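Sensor histidine kinase PdtaS (Mycobacterium tuberculosis, PDB 2YKF) probably senses cyclic di-GMP that accumulates on nutrient deprivation and autophosphorylates on a histidine to start PdtaR/PdtaS signalling, the present chain being its GAF and PAS sensor region. Local coordinates at residues A[25-28]-A[29-33]; A[75-78]-A[79-83]; A[142-145]-A[146-150]; A[228-231]-A[232-235]. One frame throughout, in Å; residues are numbered along the deposited sequence. Where two conformers were deposited one is given.

How the contacts relate
All four contacts are local, and they follow one another along the chain. Contacts 1, 2 and 3 belong to the GAF domain, while contact 4 lies in the PAS-like domain. Contacts 1 and 3 sit on helices 18-38 and 143-161, with centres about 21 Å apart and nearest atoms about 7 Å apart; through Leu33 and Tyr148 both helices also touch strands of the PAS-like sheet. Contact 2, at the far edge of the GAF sheet, and contact 4 are on opposite sides of the chain's centre, about 52 Å between centres. A sulfate, probably from the crystallisation liquor, lies about 3 Å from the side chain of Tyr148 in contact 3.

Contact 1: residues A[25-28]-A[29-33]; sequences HAVV and GEWQL
Trp31 folds back over the turn that precedes it in helix 18-38 and lays its indole against Val28. Its CG sits between the backbone N and the carbonyl carbon (chi1 69°), a choice that swings the ring toward the start of the helix. From the root outward, Trp31 CB lies 3.2 Å from Val27 O, and CG is still near that oxygen. Farther out, CD1 comes to 3.1 Å from Val28 O. The five-membered ring then receives Val28 CA over one face, 3.8 Å from CA to the ring centroid and 14° off the normal, a CH-pi contact. NE1 is 3.7 Å from Val28 CG1, and at the outer rim CZ2 touches Val28 CG2, the two side chains running side by side in the same direction. Val27 adds CG1 beside CE3. Beyond the helix, Met44, Tyr42 and Ala57 of the GAF sheet touch the indole.

The backbone is distorted here. Gly29 N bonds to His25 O, Glu30 N bonds to Val27 O at 3.0 Å, approaching from above the carbonyl plane, and the bond of Trp31 N to the same oxygen is weak. At the kink a water donates to Val28 O and accepts from Gln32 N (3.0 Å from the water oxygen). The chemistry is therefore divided: apolar indole packing joins the helix to the sheet, while water bridges the helical bond lost at the kink.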
loop_
_atom_site.group_PDB
_atom_site.type_symbol
_atom_site.label_atom_id
_atom_site.label_comp_id
_atom_site.label_asym_id
_atom_site.label_seq_id
_atom_site.Cartn_x
_atom_site.Cartn_y
_atom_site.Cartn_z
ATOM N N HIS A 25 14.553 15.347 -0.025
ATOM C CA HIS A 25 14.650 13.894 0.224
ATOM C C HIS A 25 13.474 13.424 1.120
ATOM O O HIS A 25 12.846 12.396 0.861
ATOM C CB HIS A 25 15.957 13.520 0.924
ATOM C CG HIS A 25 17.130 13.420 0.004
ATOM N ND1 HIS A 25 17.404 12.289 -0.740
ATOM C CD2 HIS A 25 18.164 14.278 -0.228
ATOM C CE1 HIS A 25 18.542 12.457 -1.409
ATOM N NE2 HIS A 25 19.019 13.656 -1.119
ATOM N N ALA A 26 13.218 14.183 2.165
ATOM C CA ALA A 26 12.044 13.956 3.069
ATOM C C ALA A 26 10.697 14.003 2.342
ATOM O O ALA A 26 9.812 13.156 2.577
ATOM C CB ALA A 26 12.079 14.998 4.252
ATOM N N VAL A 27 10.491 14.989 1.446
ATOM C CA VAL A 27 9.286 14.997 0.641
ATOM C C VAL A 27 9.078 13.680 -0.128
ATOM O O VAL A 27 7.966 13.069 -0.064
ATOM C CB VAL A 27 9.277 16.156 -0.424
ATOM C CG1 VAL A 27 8.049 15.983 -1.373
ATOM C CG2 VAL A 27 9.262 17.553 0.340
ATOM N N VAL A 28 10.100 13.272 -0.877
ATOM C CA VAL A 28 10.046 12.041 -1.660
ATOM C C VAL A 28 9.891 10.777 -0.745
ATOM O O VAL A 28 9.214 9.825 -1.103
ATOM C CB VAL A 28 11.291 11.925 -2.606
ATOM C CG1 VAL A 28 11.241 10.603 -3.370
ATOM C CG2 VAL A 28 11.258 13.094 -3.633
ATOM N N GLY A 29 10.421 10.847 0.455
ATOM C CA GLY A 29 10.301 9.751 1.396
ATOM C C GLY A 29 8.862 9.668 1.886
ATOM O O GLY A 29 8.460 8.620 2.353
ATOM N N GLU A 30 8.084 10.755 1.779
ATOM C CA GLU A 30 6.733 10.781 2.347
ATOM C C GLU A 30 5.612 10.878 1.340
ATOM O O GLU A 30 4.461 10.684 1.697
ATOM C CB GLU A 30 6.590 12.021 3.198
ATOM C CG GLU A 30 7.530 12.091 4.332
ATOM C CD GLU A 30 6.948 11.599 5.659
ATOM O OE1 GLU A 30 6.009 10.758 5.656
ATOM O OE2 GLU A 30 7.469 12.058 6.708
ATOM N N TRP A 31 5.907 11.270 0.096
ATOM C CA TRP A 31 4.815 11.697 -0.753
ATOM C C TRP A 31 4.009 10.522 -1.369
ATOM O O TRP A 31 3.014 10.766 -2.044
ATOM C CB TRP A 31 5.353 12.627 -1.856
ATOM C CG TRP A 31 6.203 11.960 -2.855
ATOM C CD1 TRP A 31 6.794 10.680 -2.817
ATOM C CD2 TRP A 31 6.613 12.556 -4.078
ATOM N NE1 TRP A 31 7.546 10.497 -3.972
ATOM C CE2 TRP A 31 7.445 11.644 -4.746
ATOM C CE3 TRP A 31 6.362 13.828 -4.671
ATOM C CZ2 TRP A 31 8.027 11.964 -6.021
ATOM C CZ3 TRP A 31 6.873 14.102 -5.920
ATOM C CH2 TRP A 31 7.703 13.186 -6.574
ATOM N N GLN A 32 4.380 9.250 -1.128
ATOM C CA GLN A 32 3.410 8.189 -1.465
ATOM C C GLN A 32 2.009 8.491 -0.865
ATOM O O GLN A 32 0.969 8.241 -1.479
ATOM C CB GLN A 32 3.894 6.769 -1.039
ATOM C CG GLN A 32 2.926 5.631 -1.661
ATOM C CD GLN A 32 3.009 5.608 -3.184
ATOM O OE1 GLN A 32 4.108 5.541 -3.771
ATOM N NE2 GLN A 32 1.861 5.750 -3.838
ATOM N N LEU A 33 1.979 8.933 0.393
ATOM C CA LEU A 33 0.742 9.245 1.072
ATOM C C LEU A 33 -0.026 10.355 0.302
ATOM O O LEU A 33 -1.207 10.267 0.058
ATOM C CB LEU A 33 1.054 9.742 2.491
ATOM C CG LEU A 33 -0.122 10.299 3.262
ATOM C CD1 LEU A 33 -1.253 9.263 3.383
ATOM C CD2 LEU A 33 0.383 10.792 4.708
HETATM O O HOH W 1 6.895 7.928 -0.083
#

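Contact 2: residues A[75-78]-A[79-83]; sequences TVVA and ANSMP
Ser81 reaches back to Ala78 with two hydrogen bonds that converge on a single carbonyl oxygen. The hydroxyl gives the shorter: Ser81 OG donates to Ala78 O at 2.6 Å, lying in the carbonyl plane on a lone pair. Ser81 N donates to Ala78 O from 3.0 Å, but stands above that plane, 58° out of it, so the two donors take different approaches to one acceptor. The hydroxyl can join the backbone NH because OG lies between the N and the carbonyl carbon of its own residue (chi1 69°), turned back toward the strand.

The backbone bonds of Ser81 N to Ala78 O and of Met82 N to Ala79 O, the latter 3.1 Å long, form a short 3-10 turn, which the hydroxyl reinforces. It connects the edge strand 76-77 of the antiparallel GAF sheet to helix 83-90, with Met82 as the N-cap residue; Val77 is tied to Leu53 of the adjoining strand by backbone bonding.

Apolar contact comes from Val77, whose CB points toward the turn. Its CG1 meets Met82 CG at 3.7 Å, and the two side chains cross at about a right angle. Bent at chi3 (81°), the methionine has Leu53 as a further neighbour.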
loop_
_atom_site.group_PDB
_atom_site.type_symbol
_atom_site.label_atom_id
_atom_site.label_comp_id
_atom_site.label_asym_id
_atom_site.label_seq_id
_atom_site.Cartn_x
_atom_site.Cartn_y
_atom_site.Cartn_z
ATOM N N THR A 75 14.243 14.044 -16.832
ATOM C CA THR A 75 13.779 14.937 -17.913
ATOM C C THR A 75 14.258 16.395 -17.669
ATOM O O THR A 75 14.014 16.966 -16.611
ATOM C CB THR A 75 12.241 15.029 -17.939
ATOM O OG1 THR A 75 11.668 13.798 -18.363
ATOM C CG2 THR A 75 11.763 16.125 -18.914
ATOM N N VAL A 76 14.830 17.022 -18.710
ATOM C CA VAL A 76 15.424 18.352 -18.598
ATOM C C VAL A 76 14.785 19.166 -19.699
ATOM O O VAL A 76 14.760 18.764 -20.887
ATOM C CB VAL A 76 16.949 18.303 -18.787
ATOM C CG1 VAL A 76 17.548 19.725 -18.900
ATOM C CG2 VAL A 76 17.662 17.560 -17.624
ATOM N N VAL A 77 14.203 20.278 -19.319
ATOM C CA VAL A 77 13.272 20.938 -20.211
ATOM C C VAL A 77 13.465 22.452 -20.096
ATOM O O VAL A 77 13.790 22.983 -19.010
ATOM C CB VAL A 77 11.835 20.476 -19.875
ATOM C CG1 VAL A 77 10.967 21.602 -19.414
ATOM C CG2 VAL A 77 11.202 19.687 -21.006
ATOM N N ALA A 78 13.328 23.154 -21.221
ATOM C CA ALA A 78 13.406 24.593 -21.151
ATOM C C ALA A 78 12.225 25.167 -20.292
ATOM O O ALA A 78 11.080 24.642 -20.300
ATOM C CB ALA A 78 13.466 25.202 -22.530
ATOM N N ALA A 79 12.555 26.189 -19.510
ATOM C CA ALA A 79 11.610 26.804 -18.565
ATOM C C ALA A 79 10.334 27.271 -19.235
ATOM O O ALA A 79 9.260 27.110 -18.674
ATOM C CB ALA A 79 12.263 27.957 -17.813
ATOM N N ASN A 80 10.437 27.840 -20.446
ATOM C CA ASN A 80 9.238 28.376 -21.107
ATOM C C ASN A 80 8.384 27.281 -21.729
ATOM O O ASN A 80 7.255 27.548 -22.129
ATOM C CB ASN A 80 9.555 29.521 -22.106
ATOM C CG ASN A 80 9.827 29.007 -23.517
ATOM O OD1 ASN A 80 8.895 28.710 -24.282
ATOM N ND2 ASN A 80 11.108 28.885 -23.865
ATOM N N SER A 81 8.882 26.031 -21.756
ATOM C CA SER A 81 8.018 24.917 -22.190
ATOM C C SER A 81 7.040 24.513 -21.097
ATOM O O SER A 81 6.052 23.819 -21.372
ATOM C CB SER A 81 8.812 23.709 -22.701
ATOM O OG SER A 81 9.520 23.055 -21.663
ATOM N N MET A 82 7.310 24.983 -19.874
ATOM C CA MET A 82 6.382 24.823 -18.727
ATOM C C MET A 82 6.167 26.150 -17.979
ATOM O O MET A 82 6.582 26.284 -16.820
ATOM C CB MET A 82 6.913 23.768 -17.722
ATOM C CG MET A 82 7.496 22.489 -18.327
ATOM S SD MET A 82 7.424 21.177 -17.069
ATOM C CE MET A 82 5.702 20.715 -17.302
ATOM N N PRO A 83 5.556 27.147 -18.651
ATOM C CA PRO A 83 5.354 28.494 -18.088
ATOM C C PRO A 83 4.914 28.560 -16.612
ATOM O O PRO A 83 5.514 29.289 -15.843
ATOM C CB PRO A 83 4.239 29.077 -18.975
ATOM C CG PRO A 83 4.447 28.444 -20.282
ATOM C CD PRO A 83 4.946 27.020 -19.988
#

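Contact 3: residues A[142-145]-A[146-150]; sequences GHLE and TAYRL
From Thr146 to Arg149, four successive backbone NH groups bond to the carbonyls four residues earlier, from Gly142 O to Glu145 O, making the first two turns of helix 143-161 regular; Thr146 N to Gly142 O measures 3.0 Å and is nearly straight at 171°. Gly142 is the N-cap residue.

On one flank Leu144 meets the ring of Tyr148. Leucine CG is anti to the backbone N (chi1 -179°), which brings it beside the ring, and the second torsion then turns CD2 over the centre of the phenol face, 3.5 Å from CD2 to the ring centroid and 8° off its normal. This is a well-centred CH-pi contact, and Leu144 CG supplements it 3.8 Å from Tyr148 CE1. Phe183 of the PAS-like sheet meets the tyrosine edge-to-face, while Tyr194 packs on Leu144.

Another flank carries Glu145 and Arg149. The arginine, of which one of two conformers is described, runs extended from CG to NE. In this conformer its guanidinium returns toward the glutamate stem, although the charged ends remain apart, 5.7 Å from Arg149 NH1 to Glu145 OE1. The glutamate is bent at chi2, and its OE2 makes a salt bridge to Arg139 NH1; Arg149 NH2 bonds to Arg139 O. Hence the charge of Glu145 is met chiefly by Arg139 just before the helix, any attraction to Arg149 in this conformer being at most long-range, and the apolar Leu144-Tyr148 pair turns the other flank to the PAS-like domain.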
loop_
_atom_site.group_PDB
_atom_site.type_symbol
_atom_site.label_atom_id
_atom_site.label_comp_id
_atom_site.label_asym_id
_atom_site.label_seq_id
_atom_site.Cartn_x
_atom_site.Cartn_y
_atom_site.Cartn_z
ATOM N N GLY A 142 -17.235 9.139 -3.655
ATOM C CA GLY A 142 -17.890 8.699 -2.449
ATOM C C GLY A 142 -17.259 9.395 -1.262
ATOM O O GLY A 142 -16.350 10.244 -1.434
ATOM N N HIS A 143 -17.728 9.089 -0.070
ATOM C CA HIS A 143 -17.153 9.710 1.116
ATOM C C HIS A 143 -15.643 9.472 1.325
ATOM O O HIS A 143 -14.904 10.424 1.692
ATOM C CB HIS A 143 -17.929 9.336 2.352
ATOM C CG HIS A 143 -19.316 9.891 2.322
ATOM N ND1 HIS A 143 -20.438 9.118 2.535
ATOM C CD2 HIS A 143 -19.763 11.119 1.959
ATOM C CE1 HIS A 143 -21.517 9.867 2.373
ATOM N NE2 HIS A 143 -21.130 11.092 2.046
ATOM N N LEU A 144 -15.192 8.240 1.078
ATOM C CA LEU A 144 -13.755 7.895 1.247
ATOM C C LEU A 144 -12.945 8.785 0.351
ATOM O O LEU A 144 -12.024 9.492 0.814
ATOM C CB LEU A 144 -13.483 6.416 0.901
ATOM C CG LEU A 144 -11.995 6.009 1.080
ATOM C CD1 LEU A 144 -11.956 4.517 1.464
ATOM C CD2 LEU A 144 -11.089 6.219 -0.097
ATOM N N GLU A 145 -13.302 8.816 -0.936
ATOM C CA GLU A 145 -12.540 9.622 -1.875
ATOM C C GLU A 145 -12.592 11.133 -1.557
ATOM O O GLU A 145 -11.574 11.847 -1.645
ATOM C CB GLU A 145 -13.018 9.341 -3.332
ATOM C CG GLU A 145 -12.893 7.801 -3.727
ATOM C CD GLU A 145 -14.021 6.820 -3.162
ATOM O OE1 GLU A 145 -14.994 7.223 -2.439
ATOM O OE2 GLU A 145 -13.906 5.610 -3.476
ATOM N N THR A 146 -13.753 11.629 -1.155
ATOM C CA THR A 146 -13.782 13.018 -0.647
ATOM C C THR A 146 -12.870 13.266 0.545
ATOM O O THR A 146 -12.056 14.257 0.539
ATOM C CB THR A 146 -15.227 13.453 -0.312
ATOM O OG1 THR A 146 -16.013 13.248 -1.476
ATOM C CG2 THR A 146 -15.257 14.843 0.043
ATOM N N ALA A 147 -12.964 12.405 1.583
ATOM C CA ALA A 147 -12.118 12.615 2.817
ATOM C C ALA A 147 -10.609 12.569 2.474
ATOM O O ALA A 147 -9.777 13.391 2.953
ATOM C CB ALA A 147 -12.452 11.509 3.861
ATOM N N TYR A 148 -10.264 11.664 1.551
ATOM C CA TYR A 148 -8.831 11.547 1.119
ATOM C C TYR A 148 -8.386 12.807 0.376
ATOM O O TYR A 148 -7.281 13.328 0.625
ATOM C CB TYR A 148 -8.678 10.370 0.157
ATOM C CG TYR A 148 -8.473 9.013 0.726
ATOM C CD1 TYR A 148 -8.911 8.675 1.963
ATOM C CD2 TYR A 148 -7.798 8.041 -0.032
ATOM C CE1 TYR A 148 -8.675 7.380 2.465
ATOM C CE2 TYR A 148 -7.583 6.787 0.464
ATOM C CZ TYR A 148 -8.034 6.463 1.678
ATOM O OH TYR A 148 -7.839 5.187 2.185
ATOM N N ARG A 149 -9.192 13.259 -0.581
ATOM C CA ARG A 149 -8.862 14.419 -1.386
ATOM C C ARG A 149 -8.764 15.676 -0.526
ATOM O O ARG A 149 -7.876 16.494 -0.711
ATOM C CB ARG A 149 -9.894 14.577 -2.497
ATOM C CG ARG A 149 -9.950 13.340 -3.444
ATOM C CD ARG A 149 -10.998 13.511 -4.528
ATOM N NE ARG A 149 -10.720 12.605 -5.647
ATOM C CZ ARG A 149 -11.520 11.628 -6.022
ATOM N NH1 ARG A 149 -12.680 11.459 -5.420
ATOM N NH2 ARG A 149 -11.172 10.838 -7.010
ATOM N N LEU A 150 -9.649 15.798 0.446
ATOM C CA LEU A 150 -9.589 16.953 1.397
ATOM C C LEU A 150 -8.307 16.952 2.220
ATOM O O LEU A 150 -7.679 17.990 2.421
ATOM C CB LEU A 150 -10.828 16.980 2.294
ATOM C CG LEU A 150 -12.124 17.505 1.584
ATOM C CD1 LEU A 150 -13.244 17.264 2.594
ATOM C CD2 LEU A 150 -12.045 18.981 1.235
#

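Contact 4: residues A[228-231]-A[232-235]; sequences PFEA and HEVD
Glu233 leaves the helix with CG anti to its carbonyl carbon (chi1 -79°) and then extends (chi2 161°), which carries its carboxylate back along the preceding turn to Glu230. Glu230 has a similar first torsion (chi1 -63°) and is likewise extended beyond CG, yet its CB points away from residues 232-235, and the two side chains cross at a slant. The approach is therefore of acid to stem: Glu233 OE1 lies 3.5 Å from Glu230 CA and 4.1 Å from Glu230 CG. The carboxylates stay separate, with Glu230 OE2 5.3 Å from Glu233 OE1. Lower down, Glu233 CG rests 3.5 Å from Phe229 O.

Backbone bonds of the i to i+4 kind define these first two turns of helix 228-243 in the PAS-like domain. His232 N reaches Pro228 O only weakly, Glu233 N bonds to Phe229 O at 3.0 Å, Val234 N bonds to Glu230 O at the same length, and Asp235 N closes on Ala231 O at 3.3 Å. Ahead of them, Asp227 OD1 accepts from Glu230 N. Val234 sets CG2 3.4 Å from Glu230 O, and its side chain touches Ile218, Ile225 and Met251, bringing the helix against helix 217-221 and strand 250-255.

Asp235 and His232 both engage Arg222, the first through a salt bridge and the second through His232 ND1, and Asp235 OD1 also bonds to Gln239. Acidic groups near the amino end of a helix would probably be favoured by its dipole, which may offset any repulsion between Glu230 and Glu233, probably mild at this separation.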
loop_
_atom_site.group_PDB
_atom_site.type_symbol
_atom_site.label_atom_id
_atom_site.label_comp_id
_atom_site.label_asym_id
_atom_site.label_seq_id
_atom_site.Cartn_x
_atom_site.Cartn_y
_atom_site.Cartn_z
ATOM N N PRO A 228 -1.600 -0.702 30.209
ATOM C CA PRO A 228 -2.069 0.598 30.745
ATOM C C PRO A 228 -1.009 1.722 30.549
ATOM O O PRO A 228 -1.373 2.896 30.481
ATOM C CB PRO A 228 -2.342 0.299 32.244
ATOM C CG PRO A 228 -1.314 -0.789 32.622
ATOM C CD PRO A 228 -1.159 -1.640 31.279
ATOM N N PHE A 229 0.278 1.399 30.424
ATOM C CA PHE A 229 1.256 2.475 30.103
ATOM C C PHE A 229 1.095 3.004 28.653
ATOM O O PHE A 229 1.238 4.189 28.382
ATOM C CB PHE A 229 2.702 1.976 30.317
ATOM C CG PHE A 229 3.037 1.682 31.787
ATOM C CD1 PHE A 229 3.230 2.736 32.687
ATOM C CD2 PHE A 229 3.177 0.382 32.238
ATOM C CE1 PHE A 229 3.560 2.477 34.037
ATOM C CE2 PHE A 229 3.515 0.122 33.573
ATOM C CZ PHE A 229 3.690 1.182 34.476
ATOM N N GLU A 230 0.875 2.087 27.724
ATOM C CA GLU A 230 0.754 2.455 26.303
ATOM C C GLU A 230 -0.532 3.253 26.198
ATOM O O GLU A 230 -0.611 4.163 25.400
ATOM C CB GLU A 230 0.638 1.137 25.463
ATOM C CG GLU A 230 1.878 0.326 25.592
ATOM C CD GLU A 230 2.108 -0.683 24.485
ATOM O OE1 GLU A 230 1.153 -1.051 23.740
ATOM O OE2 GLU A 230 3.275 -1.114 24.395
ATOM N N ALA A 231 -1.571 2.864 26.946
ATOM C CA ALA A 231 -2.880 3.554 26.870
ATOM C C ALA A 231 -2.720 5.034 27.194
ATOM O O ALA A 231 -3.313 5.922 26.539
ATOM C CB ALA A 231 -3.945 2.864 27.782
ATOM N N HIS A 232 -1.889 5.312 28.203
ATOM C CA HIS A 232 -1.649 6.667 28.577
ATOM C C HIS A 232 -0.746 7.387 27.585
ATOM O O HIS A 232 -0.961 8.562 27.312
ATOM C CB HIS A 232 -1.043 6.746 29.985
ATOM C CG HIS A 232 -0.926 8.150 30.482
ATOM N ND1 HIS A 232 -2.038 8.943 30.720
ATOM C CD2 HIS A 232 0.154 8.919 30.751
ATOM C CE1 HIS A 232 -1.640 10.132 31.149
ATOM N NE2 HIS A 232 -0.316 10.152 31.157
ATOM N N GLU A 233 0.262 6.699 27.053
ATOM C CA GLU A 233 1.132 7.295 26.020
ATOM C C GLU A 233 0.336 7.794 24.778
ATOM O O GLU A 233 0.571 8.870 24.232
ATOM C CB GLU A 233 2.220 6.305 25.570
ATOM C CG GLU A 233 3.432 6.186 26.535
ATOM C CD GLU A 233 4.234 4.885 26.298
ATOM O OE1 GLU A 233 3.786 4.005 25.481
ATOM O OE2 GLU A 233 5.295 4.749 26.954
ATOM N N VAL A 234 -0.592 6.987 24.353
ATOM C CA VAL A 234 -1.377 7.307 23.189
ATOM C C VAL A 234 -2.254 8.520 23.454
ATOM O O VAL A 234 -2.309 9.452 22.648
ATOM C CB VAL A 234 -2.191 6.081 22.773
ATOM C CG1 VAL A 234 -3.285 6.484 21.699
ATOM C CG2 VAL A 234 -1.208 5.105 22.223
ATOM N N ASP A 235 -2.957 8.483 24.569
ATOM C CA ASP A 235 -3.720 9.615 25.090
ATOM C C ASP A 235 -2.878 10.929 25.114
ATOM O O ASP A 235 -3.260 11.948 24.459
ATOM C CB ASP A 235 -4.262 9.256 26.506
ATOM C CG ASP A 235 -5.180 10.370 27.094
ATOM O OD1 ASP A 235 -5.172 11.507 26.551
ATOM O OD2 ASP A 235 -5.927 10.090 28.055
#